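Local coordinates for alpha-rhamnosidase (PDB 6I60), which is a glycoside hydrolase that probably removes terminal non-reducing alpha-L-rhamnose from alpha-L-rhamnosides, at residues Y633-V638 and L730-E735; K153-E158 and Y260-L265; D920-E923 and I928-R931; G485-L490 and F519-I524. All blocks are in the same frame, centred on the assembly; numbering follows the deposited sequence.

Contact 1 (Y633-V638 and L730-E735); sequences YFYHDV and LNLVPE
Leu730 meets two consecutive residues of helix 626-648 with one isobutyl group. Its CD1 lies in the ring plane of Tyr635, at the edge, 3.5 Å from Tyr635 CD2, and also lies 3.9 Å from His636 CB. The other branch, CD2, turns obliquely to the imidazole and sits 4.1 Å from His636 CD2, the two side chains crossing at about a right angle. Asn731 follows with positive phi (59°), the first residue to leave helical geometry after helix 722-729. This turn belongs to the six-hairpin glycosidase domain, an all-helical barrel built from helical hairpins, and links helix 722-729 to helix 738-750. Leu732 then comes over the Tyr635 face: CD2 stands 3.5 Å from the ring centroid, 12° off the normal, in a CH-pi contact. With CG swung anti to its own backbone nitrogen (chi1 175°), Tyr635 reaches out from the helix and offers Leu730 an edge and Leu732 a face. Cutting Tyr635 back to alanine would probably open a gap between helix and turn and leave Leu732 CD2 without its aromatic face. Leu732 also packs on Phe668 of helix 651-672, and its carbonyl oxygen accepts a hydrogen bond from Asn669 ND2.

Contact 2 (K153-E158 and Y260-L265); sequences KEHKYE and YDFPKL
His155 and Tyr157 both meet Phe262 from the same side of its ring, His155 toward the CB end and Tyr157 at the outer rim; the three form an aromatic cluster. Phe262 CB sits over the centre of the imidazole, 3.4 Å from the centroid, a CH-pi contact. Phe262 CG lies anti to the carbonyl carbon, and the phenyl ring slides past the histidine as an offset stack, centroids 4.8 Å apart and planes at 23°. At the imidazole edge, in plane, His155 NE2 gives a weak hydrogen bond of 3.3 Å to Pro263 O, while CE1 lies 3.6 Å from Pro263 CD. With Tyr157 chi1 at 57°, its phenol is folded between the backbone nitrogen and carbonyl carbon, and CD1 comes 3.5 Å from Phe262 CZ, the rings oblique at 37°. A leucine in place of His155 would lose the ring stacked on Phe262 and is likely to leave Pro263 O without this donor. Tyr291 of strand 288-298 touches His155, and the Tyr291 hydroxyl accepts a hydrogen bond from Lys156 N. Phe262 packs on Ala174 and Pro263 on Leu249, and the cluster lies where strands 157-160 and 264-273 begin, beside strands 171-184, 242-250 and 288-298.

Contact 3 (D920-E923 and I928-R931); sequences DLEE and IVIR
Glu922 and Val929 run antiparallel and are joined directly by one backbone bond, Val929 N to Glu922 O, 2.8 Å and nearly straight at 168°. The two segments are the arms of a beta hairpin, and strand 922-923 forms the outer border of a five-stranded sheet whose next strands are 927-932 and 893-899. In place of a return bond a water bridges the strands, accepting from Glu922 N at 2.7 Å and donating to Val929 O. On the face carrying Glu922, Val929 and Arg931, CB of Glu922 rests against CB of Val929. The glutamate then runs extended beyond CG and crosses the arginine chain at about a right angle. Arg931 grips Glu922 side-on, NE to Glu922 OE1 at 2.9 Å and NH2 to Glu922 OE2 at 2.8 Å. Both oxygens are met on their syn side, the two planes only 21° apart, so the paired bonds should fix the carboxylate's rotation. The third nitrogen, NH1, makes a salt bridge to Glu895 on strand 893-899, so the arginine's positive charge is probably shared between Glu922 and Glu895. On the face of Glu923 and Ile928, those side chains lie side by side, with Ile928 CD1 3.7 Å from Glu923 CB; Glu923 OE1 hydrogen-bonds Tyr915 OH and OE2 forms a salt bridge with Lys900 NZ. Leu921 packs against Ile928 and Ile930, its CD1 4.2 Å from Ile930 CG1. Val929 CG1 lies over one face of the Arg931 guanidinium, 3.6 Å from its plane and toward the rim.

Contact 4 (G485-L490 and F519-I524); sequences GQLSNL and FNFDMI
Leu487 lays its CD2 methyl over one face of the Phe521 ring, 3.6 Å from the centroid and 16° off the normal, and this CH-pi contact is the tight part of the pairing. The methyl stands toward the rim, on the side of CE1 and CZ, and Leu487 CG backs it up 3.7 Å from Phe521 CZ. The opposite face is occupied from Phe521's own segment, where Asn520 CB sits over the ring centre, so the phenyl is sandwiched between two aliphatic groups. Gln486 adds a third, oblique approach: its CG lies 3.6 Å from Phe521 CE2. Phe521 is placed for this by chi1 of -41°, with CG anti to the carbonyl carbon, at the point where the chain leaves helix 514-520.

Further along both segments the fit loosens. Leu490 and Met523 reach toward each other tip to tip, and the approach comes down to CD1 against SD at 4.2 Å. This side is loose but still buried; Leu487, at the tight end, is the one touching residue with partial exposure. The whole lies inside the six-hairpin glycosidase domain and packs the end of helix 473-488 against the end of helix 514-520. Asn520 is held by hydrogen bonds to Tyr831 and Asp827 of helix 826-835, which should steady its CB behind the ring. Ile483 of helix 473-488 also touches Phe521, and Met523 N donates a hydrogen bond to the hydroxyl of Tyr576, on helix 564-576.

In the fold
From the N terminus, the four contacts come in series: each closes before the next opens, and none nests or crosses. Contact 2 comes first, closing about a hundred residues of loop and strand in the beta-rich N-terminal half. Contact 4 follows near the centre of the chain, joining two early helices of the six-hairpin domain across a short excursion. Contact 1, in the same domain with centres about 29 Å apart, closes a longer loop of 91 residues, some 40 helical and part not modelled. Contact 3, a local hairpin, ties edge strand 922-923 to strand 927-932 in the C-terminal beta region, about 68 Å from contact 2 between centres and on the opposite side of the chain's middle.

Contact 1 (Y633-V638 and L730-E735)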
loop_
_atom_site.group_PDB
_atom_site.type_symbol
_atom_site.label_atom_id
_atom_site.label_comp_id
_atom_site.label_asym_id
_atom_site.label_seq_id
_atom_site.Cartn_x
_atom_site.Cartn_y
_atom_site.Cartn_z
ATOM N N TYR A 633 -16.757 -12.505 10.849
ATOM C CA TYR A 633 -16.460 -11.107 10.569
ATOM C C TYR A 633 -17.574 -10.172 11.017
ATOM O O TYR A 633 -17.325 -8.974 11.190
ATOM C CB TYR A 633 -16.174 -10.922 9.077
ATOM C CG TYR A 633 -14.733 -11.210 8.716
ATOM C CD1 TYR A 633 -13.725 -10.314 9.046
ATOM C CD2 TYR A 633 -14.377 -12.385 8.064
ATOM C CE1 TYR A 633 -12.403 -10.571 8.728
ATOM C CE2 TYR A 633 -13.057 -12.652 7.738
ATOM C CZ TYR A 633 -12.075 -11.741 8.075
ATOM O OH TYR A 633 -10.758 -11.994 7.760
ATOM N N PHE A 634 -18.790 -10.687 11.213
ATOM C CA PHE A 634 -19.839 -9.876 11.822
ATOM C C PHE A 634 -19.507 -9.580 13.279
ATOM O O PHE A 634 -19.626 -8.437 13.735
ATOM C CB PHE A 634 -21.189 -10.586 11.707
ATOM C CG PHE A 634 -22.345 -9.773 12.212
ATOM C CD1 PHE A 634 -22.377 -8.400 12.033
ATOM C CD2 PHE A 634 -23.403 -10.382 12.867
ATOM C CE1 PHE A 634 -23.441 -7.649 12.496
ATOM C CE2 PHE A 634 -24.472 -9.638 13.333
ATOM C CZ PHE A 634 -24.490 -8.270 13.148
ATOM N N TYR A 635 -19.086 -10.603 14.024
ATOM C CA TYR A 635 -18.610 -10.381 15.384
ATOM C C TYR A 635 -17.348 -9.528 15.384
ATOM O O TYR A 635 -17.167 -8.671 16.257
ATOM C CB TYR A 635 -18.362 -11.725 16.072
ATOM C CG TYR A 635 -17.753 -11.629 17.454
ATOM C CD1 TYR A 635 -18.554 -11.511 18.578
ATOM C CD2 TYR A 635 -16.377 -11.670 17.632
ATOM C CE1 TYR A 635 -18.002 -11.427 19.843
ATOM C CE2 TYR A 635 -15.816 -11.584 18.892
ATOM C CZ TYR A 635 -16.635 -11.467 19.994
ATOM O OH TYR A 635 -16.089 -11.382 21.252
ATOM N N HIS A 636 -16.468 -9.744 14.403
ATOM C CA HIS A 636 -15.239 -8.962 14.316
ATOM C C HIS A 636 -15.538 -7.484 14.095
ATOM O O HIS A 636 -14.940 -6.617 14.743
ATOM C CB HIS A 636 -14.354 -9.510 13.195
ATOM C CG HIS A 636 -13.030 -8.821 13.069
ATOM N ND1 HIS A 636 -12.884 -7.595 12.455
ATOM C CD2 HIS A 636 -11.790 -9.192 13.467
ATOM C CE1 HIS A 636 -11.613 -7.237 12.488
ATOM N NE2 HIS A 636 -10.928 -8.189 13.095
ATOM N N ASP A 637 -16.470 -7.177 13.187
ATOM C CA ASP A 637 -16.766 -5.783 12.877
ATOM C C ASP A 637 -17.440 -5.073 14.044
ATOM O O ASP A 637 -17.215 -3.876 14.251
ATOM C CB ASP A 637 -17.635 -5.696 11.621
ATOM C CG ASP A 637 -16.858 -6.000 10.351
ATOM O OD1 ASP A 637 -17.469 -6.026 9.260
ATOM O OD2 ASP A 637 -15.632 -6.216 10.445
ATOM N N VAL A 638 -18.254 -5.790 14.815
ATOM C CA VAL A 638 -18.964 -5.171 15.928
ATOM C C VAL A 638 -18.044 -4.997 17.132
ATOM O O VAL A 638 -18.133 -3.999 17.856
ATOM C CB VAL A 638 -20.215 -6.002 16.272
ATOM C CG1 VAL A 638 -20.893 -5.472 17.521
ATOM C CG2 VAL A 638 -21.186 -6.001 15.101
ATOM N N LEU A 730 -10.756 -15.098 17.732
ATOM C CA LEU A 730 -11.531 -14.124 18.488
ATOM C C LEU A 730 -12.012 -14.665 19.829
ATOM O O LEU A 730 -12.717 -13.949 20.550
ATOM C CB LEU A 730 -12.727 -13.648 17.657
ATOM C CG LEU A 730 -12.376 -12.913 16.359
ATOM C CD1 LEU A 730 -13.631 -12.447 15.637
ATOM C CD2 LEU A 730 -11.442 -11.739 16.627
ATOM N N ASN A 731 -11.653 -15.903 20.170
ATOM C CA ASN A 731 -11.969 -16.513 21.462
ATOM C C ASN A 731 -13.481 -16.561 21.698
ATOM O O ASN A 731 -14.004 -16.069 22.700
ATOM C CB ASN A 731 -11.244 -15.788 22.600
ATOM C CG ASN A 731 -9.771 -16.149 22.671
ATOM O OD1 ASN A 731 -9.026 -15.610 23.490
ATOM N ND2 ASN A 731 -9.344 -17.067 21.807
ATOM N N LEU A 732 -14.178 -17.170 20.742
ATOM C CA LEU A 732 -15.599 -17.451 20.870
ATOM C C LEU A 732 -15.875 -18.812 21.495
ATOM O O LEU A 732 -17.037 -19.123 21.776
ATOM C CB LEU A 732 -16.279 -17.378 19.499
ATOM C CG LEU A 732 -15.947 -16.155 18.648
ATOM C CD1 LEU A 732 -16.355 -16.375 17.199
ATOM C CD2 LEU A 732 -16.635 -14.935 19.222
ATOM N N VAL A 733 -14.845 -19.617 21.713
ATOM C CA VAL A 733 -15.027 -20.961 22.266
ATOM C C VAL A 733 -15.304 -20.845 23.761
ATOM O O VAL A 733 -14.592 -20.104 24.459
ATOM C CB VAL A 733 -13.793 -21.820 22.002
ATOM C CG1 VAL A 733 -14.116 -23.292 22.216
ATOM C CG2 VAL A 733 -13.263 -21.580 20.592
ATOM N N PRO A 734 -16.321 -21.530 24.282
ATOM C CA PRO A 734 -16.524 -21.551 25.734
ATOM C C PRO A 734 -15.311 -22.134 26.444
ATOM O O PRO A 734 -14.625 -23.018 25.928
ATOM C CB PRO A 734 -17.760 -22.441 25.909
ATOM C CG PRO A 734 -18.475 -22.352 24.599
ATOM C CD PRO A 734 -17.401 -22.226 23.561
ATOM N N GLU A 735 -15.057 -21.622 27.651
ATOM C CA GLU A 735 -13.865 -22.011 28.401
ATOM C C GLU A 735 -13.834 -23.507 28.691
ATOM O O GLU A 735 -12.751 -24.090 28.817
ATOM C CB GLU A 735 -13.795 -21.215 29.706
ATOM C CG GLU A 735 -15.132 -21.092 30.435
ATOM C CD GLU A 735 -15.964 -19.905 29.964
ATOM O OE1 GLU A 735 -15.931 -19.586 28.756
ATOM O OE2 GLU A 735 -16.658 -19.293 30.806
#

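Contact 2 (K153-E158 and Y260-L265)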
loop_
_atom_site.group_PDB
_atom_site.type_symbol
_atom_site.label_atom_id
_atom_site.label_comp_id
_atom_site.label_asym_id
_atom_site.label_seq_id
_atom_site.Cartn_x
_atom_site.Cartn_y
_atom_site.Cartn_z
ATOM N N LYS A 153 -12.332 17.119 -30.136
ATOM C CA LYS A 153 -13.705 16.888 -30.562
ATOM C C LYS A 153 -13.872 15.603 -31.362
ATOM O O LYS A 153 -14.905 14.937 -31.236
ATOM C CB LYS A 153 -14.203 18.084 -31.386
ATOM C CG LYS A 153 -15.465 17.837 -32.200
ATOM C CD LYS A 153 -15.835 19.057 -33.039
ATOM C CE LYS A 153 -14.600 19.831 -33.485
ATOM N NZ LYS A 153 -14.951 21.095 -34.188
ATOM N N GLU A 154 -12.871 15.225 -32.163
ATOM C CA GLU A 154 -12.977 14.018 -32.978
ATOM C C GLU A 154 -12.892 12.762 -32.116
ATOM O O GLU A 154 -13.830 11.959 -32.077
ATOM C CB GLU A 154 -11.888 14.021 -34.058
ATOM C CG GLU A 154 -11.425 12.639 -34.522
ATOM C CD GLU A 154 -12.348 12.019 -35.556
ATOM O OE1 GLU A 154 -12.481 10.776 -35.569
ATOM O OE2 GLU A 154 -12.937 12.774 -36.358
ATOM N N HIS A 155 -11.770 12.583 -31.413
ATOM C CA HIS A 155 -11.531 11.425 -30.555
ATOM C C HIS A 155 -11.644 10.103 -31.306
ATOM O O HIS A 155 -12.719 9.495 -31.345
ATOM C CB HIS A 155 -12.494 11.428 -29.364
ATOM C CG HIS A 155 -11.859 11.858 -28.080
ATOM N ND1 HIS A 155 -10.693 11.297 -27.604
ATOM C CD2 HIS A 155 -12.220 12.800 -27.177
ATOM C CE1 HIS A 155 -10.365 11.872 -26.462
ATOM N NE2 HIS A 155 -11.275 12.787 -26.180
ATOM N N LYS A 156 -10.543 9.645 -31.897
ATOM C CA LYS A 156 -10.507 8.321 -32.502
ATOM C C LYS A 156 -10.229 7.272 -31.429
ATOM O O LYS A 156 -9.377 7.463 -30.557
ATOM C CB LYS A 156 -9.444 8.258 -33.605
ATOM C CG LYS A 156 -9.402 6.952 -34.435
ATOM C CD LYS A 156 -10.742 6.205 -34.498
ATOM C CE LYS A 156 -10.962 5.507 -35.828
ATOM N NZ LYS A 156 -10.095 4.297 -35.972
ATOM N N TYR A 157 -10.971 6.169 -31.495
ATOM C CA TYR A 157 -10.860 5.069 -30.552
ATOM C C TYR A 157 -10.970 3.753 -31.309
ATOM O O TYR A 157 -11.341 3.715 -32.486
ATOM C CB TYR A 157 -11.946 5.151 -29.474
ATOM C CG TYR A 157 -13.343 5.171 -30.048
ATOM C CD1 TYR A 157 -13.899 6.350 -30.532
ATOM C CD2 TYR A 157 -14.104 4.011 -30.116
ATOM C CE1 TYR A 157 -15.172 6.374 -31.062
ATOM C CE2 TYR A 157 -15.379 4.027 -30.644
ATOM C CZ TYR A 157 -15.908 5.211 -31.116
ATOM O OH TYR A 157 -17.178 5.233 -31.644
ATOM N N GLU A 158 -10.643 2.664 -30.616
ATOM C CA GLU A 158 -10.857 1.311 -31.110
ATOM C C GLU A 158 -11.603 0.520 -30.046
ATOM O O GLU A 158 -11.367 0.703 -28.848
ATOM C CB GLU A 158 -9.533 0.613 -31.455
ATOM C CG GLU A 158 -9.304 0.410 -32.948
ATOM C CD GLU A 158 -8.100 -0.469 -33.241
ATOM O OE1 GLU A 158 -7.320 -0.128 -34.157
ATOM O OE2 GLU A 158 -7.935 -1.502 -32.557
ATOM N N TYR A 260 -17.194 5.818 -17.943
ATOM C CA TYR A 260 -16.540 7.112 -18.058
ATOM C C TYR A 260 -16.557 7.573 -19.513
ATOM O O TYR A 260 -17.111 6.912 -20.395
ATOM C CB TYR A 260 -15.109 7.048 -17.518
ATOM C CG TYR A 260 -15.024 6.656 -16.060
ATOM C CD1 TYR A 260 -15.709 7.375 -15.088
ATOM C CD2 TYR A 260 -14.259 5.569 -15.654
ATOM C CE1 TYR A 260 -15.634 7.022 -13.754
ATOM C CE2 TYR A 260 -14.179 5.208 -14.322
ATOM C CZ TYR A 260 -14.868 5.939 -13.375
ATOM O OH TYR A 260 -14.793 5.589 -12.047
ATOM N N ASP A 261 -15.937 8.721 -19.754
ATOM C CA ASP A 261 -15.873 9.341 -21.066
ATOM C C ASP A 261 -14.465 9.192 -21.646
ATOM O O ASP A 261 -13.607 8.500 -21.084
ATOM C CB ASP A 261 -16.298 10.808 -20.960
ATOM C CG ASP A 261 -16.718 11.392 -22.291
ATOM O OD1 ASP A 261 -16.990 10.606 -23.223
ATOM O OD2 ASP A 261 -16.763 12.635 -22.406
ATOM N N PHE A 262 -14.233 9.839 -22.785
ATOM C CA PHE A 262 -12.912 9.874 -23.385
ATOM C C PHE A 262 -11.997 10.790 -22.572
ATOM O O PHE A 262 -12.471 11.578 -21.750
ATOM C CB PHE A 262 -13.015 10.343 -24.835
ATOM C CG PHE A 262 -13.669 9.343 -25.745
ATOM C CD1 PHE A 262 -13.047 8.140 -26.035
ATOM C CD2 PHE A 262 -14.909 9.603 -26.304
ATOM C CE1 PHE A 262 -13.648 7.215 -26.869
ATOM C CE2 PHE A 262 -15.516 8.682 -27.139
ATOM C CZ PHE A 262 -14.884 7.488 -27.421
ATOM N N PRO A 263 -10.677 10.686 -22.761
ATOM C CA PRO A 263 -9.752 11.474 -21.935
ATOM C C PRO A 263 -10.015 12.971 -22.029
ATOM O O PRO A 263 -10.314 13.503 -23.098
ATOM C CB PRO A 263 -8.376 11.111 -22.505
ATOM C CG PRO A 263 -8.553 9.754 -23.065
ATOM C CD PRO A 263 -9.958 9.705 -23.597
ATOM N N LYS A 264 -9.899 13.647 -20.887
ATOM C CA LYS A 264 -10.091 15.088 -20.789
ATOM C C LYS A 264 -8.981 15.671 -19.923
ATOM O O LYS A 264 -8.222 14.944 -19.277
ATOM C CB LYS A 264 -11.471 15.433 -20.215
ATOM C CG LYS A 264 -12.039 14.366 -19.294
ATOM C CD LYS A 264 -13.506 14.614 -18.998
ATOM C CE LYS A 264 -14.398 13.865 -19.973
ATOM N NZ LYS A 264 -15.767 13.670 -19.426
ATOM N N LEU A 265 -8.892 17.002 -19.904
ATOM C CA LEU A 265 -7.772 17.681 -19.267
ATOM C C LEU A 265 -8.223 18.972 -18.602
ATOM O O LEU A 265 -8.976 19.753 -19.188
ATOM C CB LEU A 265 -6.670 17.993 -20.287
ATOM C CG LEU A 265 -5.511 18.869 -19.812
ATOM C CD1 LEU A 265 -4.749 18.178 -18.695
ATOM C CD2 LEU A 265 -4.587 19.200 -20.970
#

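Contact 3 (D920-E923 and I928-R931)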
loop_
_atom_site.group_PDB
_atom_site.type_symbol
_atom_site.label_atom_id
_atom_site.label_comp_id
_atom_site.label_asym_id
_atom_site.label_seq_id
_atom_site.Cartn_x
_atom_site.Cartn_y
_atom_site.Cartn_z
ATOM N N ASP A 920 13.357 -12.358 41.536
ATOM C CA ASP A 920 14.139 -11.191 41.139
ATOM C C ASP A 920 13.434 -10.384 40.056
ATOM O O ASP A 920 13.571 -9.156 40.012
ATOM C CB ASP A 920 15.523 -11.623 40.658
ATOM C CG ASP A 920 16.478 -11.897 41.803
ATOM O OD1 ASP A 920 16.916 -13.058 41.946
ATOM O OD2 ASP A 920 16.793 -10.951 42.557
ATOM N N LEU A 921 12.685 -11.049 39.179
ATOM C CA LEU A 921 11.916 -10.384 38.137
ATOM C C LEU A 921 10.579 -11.098 37.984
ATOM O O LEU A 921 10.359 -12.177 38.544
ATOM C CB LEU A 921 12.674 -10.362 36.803
ATOM C CG LEU A 921 13.919 -9.478 36.722
ATOM C CD1 LEU A 921 14.908 -10.033 35.708
ATOM C CD2 LEU A 921 13.534 -8.053 36.371
ATOM N N GLU A 922 9.681 -10.484 37.220
ATOM C CA GLU A 922 8.388 -11.097 36.952
ATOM C C GLU A 922 8.545 -12.315 36.047
ATOM O O GLU A 922 9.461 -12.392 35.223
ATOM C CB GLU A 922 7.441 -10.091 36.299
ATOM C CG GLU A 922 7.185 -8.840 37.122
ATOM C CD GLU A 922 6.397 -7.796 36.355
ATOM O OE1 GLU A 922 6.887 -6.654 36.225
ATOM O OE2 GLU A 922 5.287 -8.119 35.878
ATOM N N GLU A 923 7.636 -13.274 36.207
ATOM C CA GLU A 923 7.630 -14.467 35.369
ATOM C C GLU A 923 6.252 -15.105 35.438
ATOM O O GLU A 923 5.507 -14.916 36.402
ATOM C CB GLU A 923 8.715 -15.464 35.796
ATOM C CG GLU A 923 8.543 -16.025 37.196
ATOM C CD GLU A 923 9.815 -16.660 37.721
ATOM O OE1 GLU A 923 10.483 -16.039 38.576
ATOM O OE2 GLU A 923 10.149 -17.780 37.277
ATOM N N ILE A 928 10.288 -14.752 31.246
ATOM C CA ILE A 928 10.811 -13.828 32.247
ATOM C C ILE A 928 10.534 -12.420 31.740
ATOM O O ILE A 928 10.985 -12.047 30.648
ATOM C CB ILE A 928 12.311 -14.041 32.508
ATOM C CG1 ILE A 928 12.522 -15.226 33.455
ATOM C CG2 ILE A 928 12.944 -12.783 33.086
ATOM C CD1 ILE A 928 12.301 -14.894 34.919
ATOM N N VAL A 929 9.788 -11.647 32.520
ATOM C CA VAL A 929 9.298 -10.344 32.086
ATOM C C VAL A 929 10.252 -9.257 32.557
ATOM O O VAL A 929 10.580 -9.173 33.747
ATOM C CB VAL A 929 7.875 -10.093 32.610
ATOM C CG1 VAL A 929 7.365 -8.745 32.124
ATOM C CG2 VAL A 929 6.946 -11.213 32.170
ATOM N N ILE A 930 10.697 -8.422 31.621
ATOM C CA ILE A 930 11.547 -7.273 31.906
ATOM C C ILE A 930 10.899 -6.046 31.281
ATOM O O ILE A 930 10.509 -6.075 30.109
ATOM C CB ILE A 930 12.977 -7.465 31.366
ATOM C CG1 ILE A 930 13.597 -8.747 31.926
ATOM C CG2 ILE A 930 13.844 -6.264 31.706
ATOM C CD1 ILE A 930 14.759 -9.270 31.109
ATOM N N ARG A 931 10.776 -4.978 32.064
ATOM C CA ARG A 931 10.175 -3.729 31.612
ATOM C C ARG A 931 11.261 -2.666 31.536
ATOM O O ARG A 931 11.928 -2.385 32.538
ATOM C CB ARG A 931 9.051 -3.291 32.552
ATOM C CG ARG A 931 7.764 -4.071 32.369
ATOM C CD ARG A 931 6.850 -3.929 33.572
ATOM N NE ARG A 931 6.133 -5.169 33.862
ATOM C CZ ARG A 931 5.096 -5.616 33.161
ATOM N NH1 ARG A 931 4.644 -4.925 32.122
ATOM N NH2 ARG A 931 4.507 -6.755 33.501
HETATM O O HOH W 1 10.261 -7.987 36.423
#

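Contact 4 (G485-L490 and F519-I524)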
loop_
_atom_site.group_PDB
_atom_site.type_symbol
_atom_site.label_atom_id
_atom_site.label_comp_id
_atom_site.label_asym_id
_atom_site.label_seq_id
_atom_site.Cartn_x
_atom_site.Cartn_y
_atom_site.Cartn_z
ATOM N N GLY A 485 5.827 -9.231 -4.077
ATOM C CA GLY A 485 4.424 -9.390 -4.420
ATOM C C GLY A 485 3.569 -8.235 -3.939
ATOM O O GLY A 485 2.652 -7.796 -4.640
ATOM N N GLN A 486 3.851 -7.727 -2.738
ATOM C CA GLN A 486 3.095 -6.594 -2.218
ATOM C C GLN A 486 3.345 -5.344 -3.053
ATOM O O GLN A 486 2.400 -4.651 -3.450
ATOM C CB GLN A 486 3.456 -6.348 -0.752
ATOM C CG GLN A 486 2.712 -5.185 -0.116
ATOM C CD GLN A 486 1.213 -5.409 -0.067
ATOM O OE1 GLN A 486 0.702 -6.062 0.843
ATOM N NE2 GLN A 486 0.501 -4.867 -1.050
ATOM N N LEU A 487 4.616 -5.044 -3.332
ATOM C CA LEU A 487 4.940 -3.896 -4.172
ATOM C C LEU A 487 4.351 -4.053 -5.567
ATOM O O LEU A 487 3.897 -3.075 -6.172
ATOM C CB LEU A 487 6.456 -3.713 -4.245
ATOM C CG LEU A 487 7.144 -3.339 -2.933
ATOM C CD1 LEU A 487 8.581 -2.893 -3.174
ATOM C CD2 LEU A 487 6.352 -2.255 -2.223
ATOM N N SER A 488 4.341 -5.281 -6.092
ATOM C CA SER A 488 3.720 -5.539 -7.384
ATOM C C SER A 488 2.234 -5.214 -7.385
ATOM O O SER A 488 1.665 -4.965 -8.453
ATOM C CB SER A 488 3.926 -6.999 -7.781
ATOM O OG SER A 488 5.211 -7.188 -8.342
ATOM N N ASN A 489 1.594 -5.209 -6.216
ATOM C CA ASN A 489 0.164 -4.968 -6.101
ATOM C C ASN A 489 -0.140 -3.646 -5.404
ATOM O O ASN A 489 -1.127 -3.534 -4.673
ATOM C CB ASN A 489 -0.511 -6.125 -5.370
ATOM C CG ASN A 489 -0.754 -7.311 -6.273
ATOM O OD1 ASN A 489 -1.459 -7.206 -7.277
ATOM N ND2 ASN A 489 -0.165 -8.450 -5.927
ATOM N N LEU A 490 0.701 -2.635 -5.625
ATOM C CA LEU A 490 0.500 -1.294 -5.077
ATOM C C LEU A 490 0.573 -0.313 -6.244
ATOM O O LEU A 490 1.652 0.176 -6.589
ATOM C CB LEU A 490 1.533 -0.977 -3.998
ATOM C CG LEU A 490 1.372 -1.693 -2.653
ATOM C CD1 LEU A 490 2.446 -1.247 -1.672
ATOM C CD2 LEU A 490 -0.015 -1.466 -2.070
ATOM N N PHE A 519 4.078 -3.595 8.205
ATOM C CA PHE A 519 5.354 -4.005 8.784
ATOM C C PHE A 519 6.514 -3.771 7.826
ATOM O O PHE A 519 7.626 -3.461 8.268
ATOM C CB PHE A 519 5.304 -5.478 9.188
ATOM C CG PHE A 519 5.041 -5.696 10.649
ATOM C CD1 PHE A 519 3.778 -6.049 11.093
ATOM C CD2 PHE A 519 6.057 -5.540 11.578
ATOM C CE1 PHE A 519 3.532 -6.245 12.438
ATOM C CE2 PHE A 519 5.817 -5.735 12.925
ATOM C CZ PHE A 519 4.553 -6.087 13.356
ATOM N N ASN A 520 6.277 -3.903 6.523
ATOM C CA ASN A 520 7.349 -3.803 5.541
ATOM C C ASN A 520 7.505 -2.409 4.954
ATOM O O ASN A 520 8.629 -2.008 4.628
ATOM C CB ASN A 520 7.115 -4.802 4.405
ATOM C CG ASN A 520 7.570 -6.201 4.759
ATOM O OD1 ASN A 520 8.663 -6.395 5.289
ATOM N ND2 ASN A 520 6.729 -7.187 4.467
ATOM N N PHE A 521 6.413 -1.659 4.807
ATOM C CA PHE A 521 6.450 -0.384 4.107
ATOM C C PHE A 521 5.658 0.661 4.879
ATOM O O PHE A 521 4.787 0.339 5.691
ATOM C CB PHE A 521 5.900 -0.514 2.679
ATOM C CG PHE A 521 6.336 -1.771 1.976
ATOM C CD1 PHE A 521 7.636 -1.913 1.519
ATOM C CD2 PHE A 521 5.447 -2.814 1.776
ATOM C CE1 PHE A 521 8.040 -3.067 0.876
ATOM C CE2 PHE A 521 5.846 -3.970 1.133
ATOM C CZ PHE A 521 7.144 -4.095 0.684
ATOM N N ASP A 522 5.986 1.926 4.620
ATOM C CA ASP A 522 5.236 3.057 5.158
ATOM C C ASP A 522 3.930 3.177 4.381
ATOM O O ASP A 522 3.933 3.561 3.206
ATOM C CB ASP A 522 6.062 4.337 5.060
ATOM C CG ASP A 522 5.397 5.519 5.739
ATOM O OD1 ASP A 522 6.103 6.499 6.061
ATOM O OD2 ASP A 522 4.167 5.472 5.950
ATOM N N MET A 523 2.811 2.853 5.030
ATOM C CA MET A 523 1.532 2.731 4.342
ATOM C C MET A 523 0.454 3.683 4.838
ATOM O O MET A 523 -0.668 3.632 4.319
ATOM C CB MET A 523 1.006 1.293 4.455
ATOM C CG MET A 523 2.015 0.225 4.086
ATOM S SD MET A 523 2.045 -0.110 2.319
ATOM C CE MET A 523 0.296 -0.077 1.939
ATOM N N ILE A 524 0.745 4.543 5.820
ATOM C CA ILE A 524 -0.307 5.382 6.390
ATOM C C ILE A 524 -0.822 6.381 5.359
ATOM O O ILE A 524 -2.025 6.661 5.296
ATOM C CB ILE A 524 0.187 6.082 7.670
ATOM C CG1 ILE A 524 -0.920 6.969 8.242
ATOM C CG2 ILE A 524 1.447 6.893 7.399
ATOM C CD1 ILE A 524 -1.020 6.932 9.741
#